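Local coordinates for protein urea carboxylase (Thermus thermophilus, PDB 3OEP) that is of unknown function, a KipI-KipA homologue with cyclophilin-like domains, for which an allophanate hydrolase assignment proved incorrect, at residues 230-235 / 279-284. Sequence-based numbering, arbitrary orientation.
Sequences LMDLVV and KGPVLT
Leu230 and Lys279 are joined backbone to backbone: Leu230 N donates to Lys279 O at 3.1 Å. The bond is fairly straight, with the donor tilted 35° from the carbonyl plane. Beside this bond their side chains meet at the roots, CB to CB 4.4 Å. The lysine chain, with CG anti to the backbone N (chi1 -176°) and extended beyond it, carries its ammonium end away from residues 230-235.

A water adds a second polar link. It accepts from Met231 N at 2.9 Å and lies within hydrogen-bonding distance of Asp232 OD2 (2.7 Å) and Lys279 O (2.8 Å). Lys279 O thus has two polar neighbours, the amide of Leu230 and this water.

Van der Waals contact is carried by Asp232 against Pro281. The buried carboxylate lies across the pyrrolidine ring, OD2 3.3 Å from CD of Pro281 and OD1 3.6 Å from its CB, so that both oxygens meet ring carbons. Its CG stands anti to the carbonyl carbon, beside the backbone N (chi1 -42°), which brings the carboxylate against Pro281. OD2 lies at the water, and OD1 accepts from the amide of Gly229. An alanine in place of Asp232 would probably leave the Gly229 amide and the water without their carboxylate partner and open a gap against one part of the Pro281 ring.

The contact bridges two antiparallel sheets; residues 279-284 belong to the carboxyltransferase A/B family region, of the cyclophilin-like clan. Strand 233-235, at the edge of one sheet, pairs with strand 273-277, whose Phe276 touches both Asp232 and Pro281; strand 282-285 belongs to the other sheet, between strands 221-225 and 320-325, the latter placing Phe323 against Pro281. The two segments therefore meet just ahead of their strands, where the chain enters each sheet.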
loop_
_atom_site.group_PDB
_atom_site.type_symbol
_atom_site.label_atom_id
_atom_site.label_comp_id
_atom_site.label_asym_id
_atom_site.label_seq_id
_atom_site.Cartn_x
_atom_site.Cartn_y
_atom_site.Cartn_z
ATOM N N LEU A 230 -16.189 10.862 -0.944
ATOM C CA LEU A 230 -14.861 11.298 -0.508
ATOM C C LEU A 230 -13.736 10.563 -1.245
ATOM O O LEU A 230 -12.784 11.189 -1.724
ATOM C CB LEU A 230 -14.723 11.086 0.999
ATOM C CG LEU A 230 -13.388 11.436 1.659
ATOM C CD1 LEU A 230 -13.055 12.900 1.447
ATOM C CD2 LEU A 230 -13.440 11.098 3.142
ATOM N N MET A 231 -13.842 9.239 -1.316
ATOM C CA MET A 231 -12.836 8.408 -1.981
ATOM C C MET A 231 -13.435 7.057 -2.369
ATOM O O MET A 231 -13.261 6.047 -1.675
ATOM C CB MET A 231 -11.589 8.229 -1.101
ATOM C CG MET A 231 -10.351 7.809 -1.900
ATOM S SD MET A 231 -8.900 7.437 -0.892
ATOM C CE MET A 231 -8.659 9.001 -0.049
ATOM N N ASP A 232 -14.151 7.055 -3.491
ATOM C CA ASP A 232 -14.798 5.846 -3.995
ATOM C C ASP A 232 -13.791 5.104 -4.857
ATOM O O ASP A 232 -13.233 5.684 -5.789
ATOM C CB ASP A 232 -16.026 6.184 -4.852
ATOM C CG ASP A 232 -16.873 7.291 -4.267
ATOM O OD1 ASP A 232 -17.143 8.265 -5.006
ATOM O OD2 ASP A 232 -17.279 7.199 -3.084
ATOM N N LEU A 233 -13.561 3.831 -4.548
ATOM C CA LEU A 233 -12.561 3.032 -5.238
ATOM C C LEU A 233 -13.189 1.751 -5.754
ATOM O O LEU A 233 -13.933 1.099 -5.030
ATOM C CB LEU A 233 -11.426 2.666 -4.283
ATOM C CG LEU A 233 -10.639 3.801 -3.632
ATOM C CD1 LEU A 233 -9.632 3.236 -2.622
ATOM C CD2 LEU A 233 -9.923 4.624 -4.695
ATOM N N VAL A 234 -12.870 1.382 -6.991
ATOM C CA VAL A 234 -13.185 0.045 -7.480
ATOM C C VAL A 234 -12.054 -0.879 -7.041
ATOM O O VAL A 234 -10.918 -0.707 -7.478
ATOM C CB VAL A 234 -13.315 0.013 -9.009
ATOM C CG1 VAL A 234 -13.548 -1.412 -9.494
ATOM C CG2 VAL A 234 -14.462 0.922 -9.454
ATOM N N VAL A 235 -12.362 -1.840 -6.175
ATOM C CA VAL A 235 -11.354 -2.778 -5.667
ATOM C C VAL A 235 -11.706 -4.230 -5.971
ATOM O O VAL A 235 -12.882 -4.592 -6.014
ATOM C CB VAL A 235 -11.153 -2.625 -4.145
ATOM C CG1 VAL A 235 -10.629 -1.231 -3.806
ATOM C CG2 VAL A 235 -12.450 -2.920 -3.381
ATOM N N LYS A 279 -18.229 9.470 3.135
ATOM C CA LYS A 279 -19.281 10.016 2.293
ATOM C C LYS A 279 -19.341 9.199 1.011
ATOM O O LYS A 279 -18.327 9.023 0.337
ATOM C CB LYS A 279 -19.004 11.478 1.957
ATOM C CG LYS A 279 -20.103 12.156 1.159
ATOM C CD LYS A 279 -19.765 13.601 0.860
ATOM C CE LYS A 279 -20.828 14.242 -0.017
ATOM N NZ LYS A 279 -20.500 15.658 -0.340
ATOM N N GLY A 280 -20.535 8.714 0.696
ATOM C CA GLY A 280 -20.745 7.871 -0.464
ATOM C C GLY A 280 -21.065 8.663 -1.717
ATOM O O GLY A 280 -21.384 9.853 -1.646
ATOM N N PRO A 281 -20.991 7.997 -2.875
ATOM C CA PRO A 281 -21.317 8.617 -4.145
ATOM C C PRO A 281 -22.815 8.681 -4.382
ATOM O O PRO A 281 -23.591 8.056 -3.660
ATOM C CB PRO A 281 -20.663 7.681 -5.162
ATOM C CG PRO A 281 -20.718 6.354 -4.525
ATOM C CD PRO A 281 -20.558 6.599 -3.043
ATOM N N VAL A 282 -23.193 9.452 -5.391
ATOM C CA VAL A 282 -24.547 9.444 -5.922
ATOM C C VAL A 282 -24.467 8.752 -7.282
ATOM O O VAL A 282 -23.761 9.221 -8.176
ATOM C CB VAL A 282 -25.092 10.871 -6.076
ATOM C CG1 VAL A 282 -26.509 10.848 -6.656
ATOM C CG2 VAL A 282 -25.060 11.607 -4.726
ATOM N N LEU A 283 -25.182 7.639 -7.422
ATOM C CA LEU A 283 -25.057 6.769 -8.591
ATOM C C LEU A 283 -26.413 6.576 -9.251
ATOM O O LEU A 283 -27.424 6.446 -8.568
ATOM C CB LEU A 283 -24.535 5.388 -8.176
ATOM C CG LEU A 283 -23.260 5.329 -7.349
ATOM C CD1 LEU A 283 -22.978 3.897 -6.891
ATOM C CD2 LEU A 283 -22.082 5.916 -8.147
ATOM N N THR A 284 -26.432 6.517 -10.577
ATOM C CA THR A 284 -27.675 6.236 -11.296
ATOM C C THR A 284 -27.486 5.045 -12.238
ATOM O O THR A 284 -26.517 4.990 -12.998
ATOM C CB THR A 284 -28.166 7.482 -12.046
ATOM O OG1 THR A 284 -28.356 8.540 -11.100
ATOM C CG2 THR A 284 -29.492 7.204 -12.768
HETATM O O HOH W 1 -16.120 7.569 -0.645
#